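UPF0141 protein yjdB (Campylobacter jejuni subsp. jejuni HB93-13, PDB 4TN0) probably transfers phosphoethanolamine onto cell-surface acceptors, as the zinc-binding periplasmic domain of a transferase required for polymyxin resistance and motility. Local coordinates at residues A28-Y33 with H252-F257; V53-F58 with L274-D279. All blocks are in the same frame, centred on the assembly; numbering follows the deposited sequence.

Contact 1: A28-Y33 with H252-F257; sequences ARAANY and HIPAIF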
# COMPACT_ATOMS: atom_id res chain seq x y z
N ALA A 28 -4.26 -6.61 -4.77
CA ALA A 28 -4.52 -7.45 -3.59
C ALA A 28 -5.85 -7.08 -2.92
O ALA A 28 -6.15 -5.90 -2.69
CB ALA A 28 -3.38 -7.34 -2.60
N ARG A 29 -6.63 -8.11 -2.58
CA ARG A 29 -7.93 -7.92 -1.99
C ARG A 29 -7.89 -8.53 -0.60
O ARG A 29 -7.23 -9.55 -0.39
CB ARG A 29 -9.02 -8.58 -2.84
CG ARG A 29 -9.18 -10.09 -2.67
CD ARG A 29 -10.07 -10.69 -3.77
NE ARG A 29 -10.50 -12.04 -3.43
CZ ARG A 29 -11.35 -12.77 -4.15
NH1 ARG A 29 -11.87 -12.28 -5.27
NH2 ARG A 29 -11.69 -13.98 -3.75
N ALA A 30 -8.60 -7.90 0.33
CA ALA A 30 -8.57 -8.24 1.75
C ALA A 30 -9.10 -9.64 2.06
O ALA A 30 -8.60 -10.31 2.96
CB ALA A 30 -9.35 -7.19 2.56
N ALA A 31 -10.15 -10.06 1.33
CA ALA A 31 -10.84 -11.32 1.57
C ALA A 31 -9.91 -12.54 1.52
O ALA A 31 -10.29 -13.63 1.93
CB ALA A 31 -11.99 -11.50 0.57
N ASN A 32 -8.72 -12.37 0.96
CA ASN A 32 -7.79 -13.50 0.84
C ASN A 32 -6.57 -13.32 1.73
O ASN A 32 -5.50 -13.85 1.46
CB ASN A 32 -7.35 -13.70 -0.61
CG ASN A 32 -8.45 -14.29 -1.47
OD1 ASN A 32 -9.58 -13.81 -1.49
ND2 ASN A 32 -8.12 -15.34 -2.19
N TYR A 33 -6.73 -12.52 2.77
CA TYR A 33 -5.69 -12.34 3.77
C TYR A 33 -5.99 -13.23 4.99
O TYR A 33 -7.09 -13.19 5.56
CB TYR A 33 -5.55 -10.85 4.14
CG TYR A 33 -4.63 -10.14 3.18
CD1 TYR A 33 -4.98 -10.00 1.84
CD2 TYR A 33 -3.39 -9.65 3.59
CE1 TYR A 33 -4.12 -9.39 0.93
CE2 TYR A 33 -2.52 -9.03 2.70
CZ TYR A 33 -2.90 -8.91 1.36
OH TYR A 33 -2.07 -8.30 0.46
N HIS A 252 -12.64 -3.77 -0.97
CA HIS A 252 -12.16 -4.15 0.36
C HIS A 252 -10.71 -4.66 0.27
O HIS A 252 -10.46 -5.77 -0.23
CB HIS A 252 -13.09 -5.22 0.96
CG HIS A 252 -12.79 -5.59 2.38
ND1 HIS A 252 -11.94 -4.85 3.19
CD2 HIS A 252 -13.21 -6.64 3.13
CE1 HIS A 252 -11.86 -5.43 4.38
NE2 HIS A 252 -12.62 -6.52 4.37
N ILE A 253 -9.78 -3.83 0.74
CA ILE A 253 -8.35 -4.07 0.58
C ILE A 253 -7.67 -4.34 1.91
O ILE A 253 -8.17 -3.94 2.96
CB ILE A 253 -7.63 -2.86 -0.07
CG1 ILE A 253 -8.08 -1.56 0.62
CG2 ILE A 253 -7.87 -2.80 -1.56
CD1 ILE A 253 -7.28 -0.34 0.23
N PRO A 254 -6.49 -4.98 1.86
CA PRO A 254 -5.68 -5.13 3.06
C PRO A 254 -4.94 -3.83 3.40
O PRO A 254 -4.55 -3.06 2.52
CB PRO A 254 -4.68 -6.21 2.66
CG PRO A 254 -4.48 -5.95 1.22
CD PRO A 254 -5.86 -5.66 0.71
N ALA A 255 -4.75 -3.60 4.69
CA ALA A 255 -3.81 -2.60 5.14
C ALA A 255 -3.05 -3.20 6.31
O ALA A 255 -3.65 -3.85 7.19
CB ALA A 255 -4.52 -1.31 5.53
N ILE A 256 -1.73 -3.04 6.28
CA ILE A 256 -0.84 -3.64 7.26
C ILE A 256 0.15 -2.61 7.80
O ILE A 256 0.80 -1.90 7.03
CB ILE A 256 -0.05 -4.81 6.64
CG1 ILE A 256 -0.95 -6.02 6.40
CG2 ILE A 256 1.14 -5.21 7.53
CD1 ILE A 256 -0.28 -7.11 5.53
N PHE A 257 0.28 -2.55 9.13
CA PHE A 257 1.24 -1.63 9.75
C PHE A 257 2.21 -2.33 10.67
O PHE A 257 1.85 -3.25 11.41
CB PHE A 257 0.53 -0.53 10.54
CG PHE A 257 1.48 0.42 11.25
CD1 PHE A 257 2.19 1.38 10.54
CD2 PHE A 257 1.67 0.33 12.63
CE1 PHE A 257 3.06 2.23 11.19
CE2 PHE A 257 2.54 1.19 13.27
CZ PHE A 257 3.24 2.14 12.55
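The backbone N of A30 donates to H252 O at 2.9 Å, and the N-H points almost straight at the oxygen (170°). This bond ties the short 3-10 turn at 30-31 to segment 252-257. A30 CB sits over the centre of the H252 imidazole, 3.5 Å from the ring centroid, a CH-pi contact. The H252 ring reaches this place because its CG lies anti to the backbone N (chi1 -174°). Its ND1 is bonded to F58 O.

P254 forms the second apolar centre. P254 CB stands over the centre of the Y33 ring, 3.5 Å from the centroid, a CH-pi contact, and P254 CG lies 3.4 Å from Y33 CZ. The two side chains cross at about a right angle. I256 CD1 meets the same ring at its edge, 4.1 Å from Y33 CE2. The phenol hydroxyl is paired with Y223 OH. P254 CD also touches A28 O at 3.4 Å, and that oxygen accepts from S225 OG.

Within the loop, R29 grips N32 OD1 side-on with NE and NH2, at 2.8 Å from NE. N32 OD1 lies in the guanidinium plane. R29 NH1 also forms a salt bridge with E233.

The I253 side chain is about 9 Å from the bound zinc ion. The loop follows strand 18-24 and packs on strand 252-259 in the mixed sheet of the alkaline phosphatase-like fold. Helix 186-211 touches A28, N32 and Y33 through L197, and strands 218-224 and 53-59 flank the strand within the sheet.

Contact 2: V53-F58 with L274-D279; sequences VFFDNF and LKLSQD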
# COMPACT_ATOMS: atom_id res chain seq x y z
N VAL A 53 0.13 -5.35 12.44
CA VAL A 53 -1.27 -4.96 12.64
C VAL A 53 -2.01 -4.98 11.31
O VAL A 53 -1.54 -4.41 10.32
CB VAL A 53 -1.41 -3.56 13.28
CG1 VAL A 53 -2.86 -3.15 13.38
CG2 VAL A 53 -0.77 -3.53 14.65
N PHE A 54 -3.17 -5.64 11.28
CA PHE A 54 -3.97 -5.77 10.07
C PHE A 54 -5.34 -5.10 10.18
O PHE A 54 -6.17 -5.49 11.00
CB PHE A 54 -4.15 -7.24 9.70
CG PHE A 54 -5.05 -7.48 8.52
CD1 PHE A 54 -4.58 -7.32 7.22
CD2 PHE A 54 -6.37 -7.86 8.70
CE1 PHE A 54 -5.41 -7.55 6.13
CE2 PHE A 54 -7.20 -8.07 7.61
CZ PHE A 54 -6.72 -7.92 6.33
N PHE A 55 -5.56 -4.11 9.32
CA PHE A 55 -6.83 -3.42 9.25
C PHE A 55 -7.86 -4.24 8.48
O PHE A 55 -7.76 -4.42 7.26
CB PHE A 55 -6.62 -2.06 8.60
CG PHE A 55 -5.75 -1.14 9.40
CD1 PHE A 55 -4.38 -1.31 9.41
CD2 PHE A 55 -6.31 -0.13 10.17
CE1 PHE A 55 -3.58 -0.47 10.16
CE2 PHE A 55 -5.51 0.70 10.92
CZ PHE A 55 -4.15 0.53 10.91
N ASP A 56 -8.87 -4.74 9.18
CA ASP A 56 -9.77 -5.69 8.55
C ASP A 56 -10.99 -5.04 7.93
O ASP A 56 -11.84 -5.72 7.38
CB ASP A 56 -10.19 -6.77 9.55
CG ASP A 56 -10.61 -6.19 10.88
OD1 ASP A 56 -11.70 -5.56 10.94
OD2 ASP A 56 -9.84 -6.35 11.86
N ASN A 57 -11.07 -3.71 7.99
CA ASN A 57 -12.22 -2.99 7.48
C ASN A 57 -11.80 -1.75 6.66
O ASN A 57 -12.35 -0.68 6.81
CB ASN A 57 -13.13 -2.59 8.64
CG ASN A 57 -14.52 -2.19 8.18
OD1 ASN A 57 -14.96 -2.53 7.08
ND2 ASN A 57 -15.24 -1.46 9.03
N PHE A 58 -10.84 -1.96 5.78
CA PHE A 58 -10.17 -0.90 5.04
C PHE A 58 -10.64 -0.92 3.59
O PHE A 58 -10.62 -1.97 2.94
CB PHE A 58 -8.66 -1.13 5.12
CG PHE A 58 -7.84 0.11 5.03
CD1 PHE A 58 -7.38 0.57 3.81
CD2 PHE A 58 -7.48 0.80 6.17
CE1 PHE A 58 -6.60 1.70 3.73
CE2 PHE A 58 -6.69 1.93 6.10
CZ PHE A 58 -6.26 2.39 4.88
N LEU A 274 -11.74 -0.50 12.77
CA LEU A 274 -12.55 0.66 12.40
C LEU A 274 -12.73 0.80 10.90
O LEU A 274 -11.81 0.51 10.13
CB LEU A 274 -11.90 1.95 12.93
CG LEU A 274 -11.81 2.20 14.43
CD1 LEU A 274 -10.68 3.17 14.69
CD2 LEU A 274 -13.11 2.76 14.97
N LYS A 275 -13.91 1.26 10.47
CA LYS A 275 -14.16 1.53 9.05
C LYS A 275 -13.25 2.67 8.56
O LYS A 275 -13.55 3.86 8.71
CB LYS A 275 -15.64 1.86 8.82
CG LYS A 275 -16.02 2.21 7.38
CD LYS A 275 -17.54 2.36 7.24
CE LYS A 275 -18.00 2.45 5.78
NZ LYS A 275 -18.17 3.86 5.30
N LEU A 276 -12.12 2.28 7.97
CA LEU A 276 -11.15 3.22 7.44
C LEU A 276 -11.01 3.00 5.94
O LEU A 276 -11.73 2.18 5.37
CB LEU A 276 -9.82 3.07 8.16
CG LEU A 276 -9.95 3.26 9.66
CD1 LEU A 276 -8.88 2.48 10.41
CD2 LEU A 276 -9.83 4.75 9.96
N SER A 277 -10.09 3.72 5.30
CA SER A 277 -9.98 3.71 3.85
C SER A 277 -8.77 4.47 3.34
O SER A 277 -8.00 5.00 4.10
CB SER A 277 -11.24 4.31 3.23
OG SER A 277 -11.27 5.70 3.44
N GLN A 278 -8.60 4.51 2.02
CA GLN A 278 -7.51 5.27 1.43
C GLN A 278 -7.65 6.76 1.73
O GLN A 278 -6.66 7.51 1.67
CB GLN A 278 -7.46 5.02 -0.08
CG GLN A 278 -6.63 3.77 -0.42
CD GLN A 278 -6.93 3.17 -1.79
OE1 GLN A 278 -7.65 3.75 -2.60
NE2 GLN A 278 -6.40 1.98 -2.03
N ASP A 279 -8.86 7.20 2.06
CA ASP A 279 -9.09 8.58 2.50
C ASP A 279 -8.11 8.98 3.62
O ASP A 279 -7.61 10.10 3.66
CB ASP A 279 -10.54 8.75 2.97
CG ASP A 279 -11.54 8.81 1.82
OD1 ASP A 279 -11.11 8.87 0.65
OD2 ASP A 279 -12.77 8.82 2.10
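N57 O and L276 N make the backbone link between the two strands. L276 N donates to N57 O at 3.2 Å, with 148° at the hydrogen, and the donor is tilted from the carbonyl plane. A second backbone contact follows one residue on. The CA of F58 points its hydrogen at L276 O, at 3.5 Å, as a CA-H...O contact.

The apolar contacts centre on L276. F58 and L276 form a parallel bridge and send their side chains to the same face of the sheet. F58 CD2 lies 3.8 Å from L276 CB. With CG anti to the carbonyl carbon (chi1 -57°), L276 carries its CD1 branch to the edge of the F55 ring, 3.7 Å from F55 CD2.

Strand 276-277 is the outermost strand at this end of the mixed sheet of an alkaline phosphatase-like fold, and it pairs in parallel with the end of strand 53-59. The chain turns a corner at D56 and N57 just before this pairing.

The F58 ring also packs on backbone. It lays one face over the peptide joining L276 to S277, and S277 N stands 3.9 Å above the F58 ring plane, over its centre. F58 CZ comes within 3.2 Å of S277 O.

Among the polar side chains, N57 packs its amide against K275. N57 ND2 is 3.2 Å from K275 CA. S277 OG accepts from D279 N at 3.2 Å, which makes an ST turn. Q278 is bonded beyond the pair: its OE1 accepts from C61 N and its NE2 donates to the backbone O of D226, a residue of the zinc site.

From the N terminus the chain leaves strand 18-24 and enters the loop holding 28-33. It then runs up strand 53-59, which supplies 53-58. Much later it forms strand 252-259, and contact 1 closes a loop of 218 intervening residues. After helix 264-271 it reaches 274-279, and contact 2 closes a loop of 215. The segments alternate, so the two closures cross and neither nests in the other. They meet in the sheet, where strands 252-259 and 53-59 are antiparallel neighbours, bonded from F257 N to V53 O and from F55 N to A255 O. Contact 1 adds a loop to this pair, and contact 2 adds the edge strand.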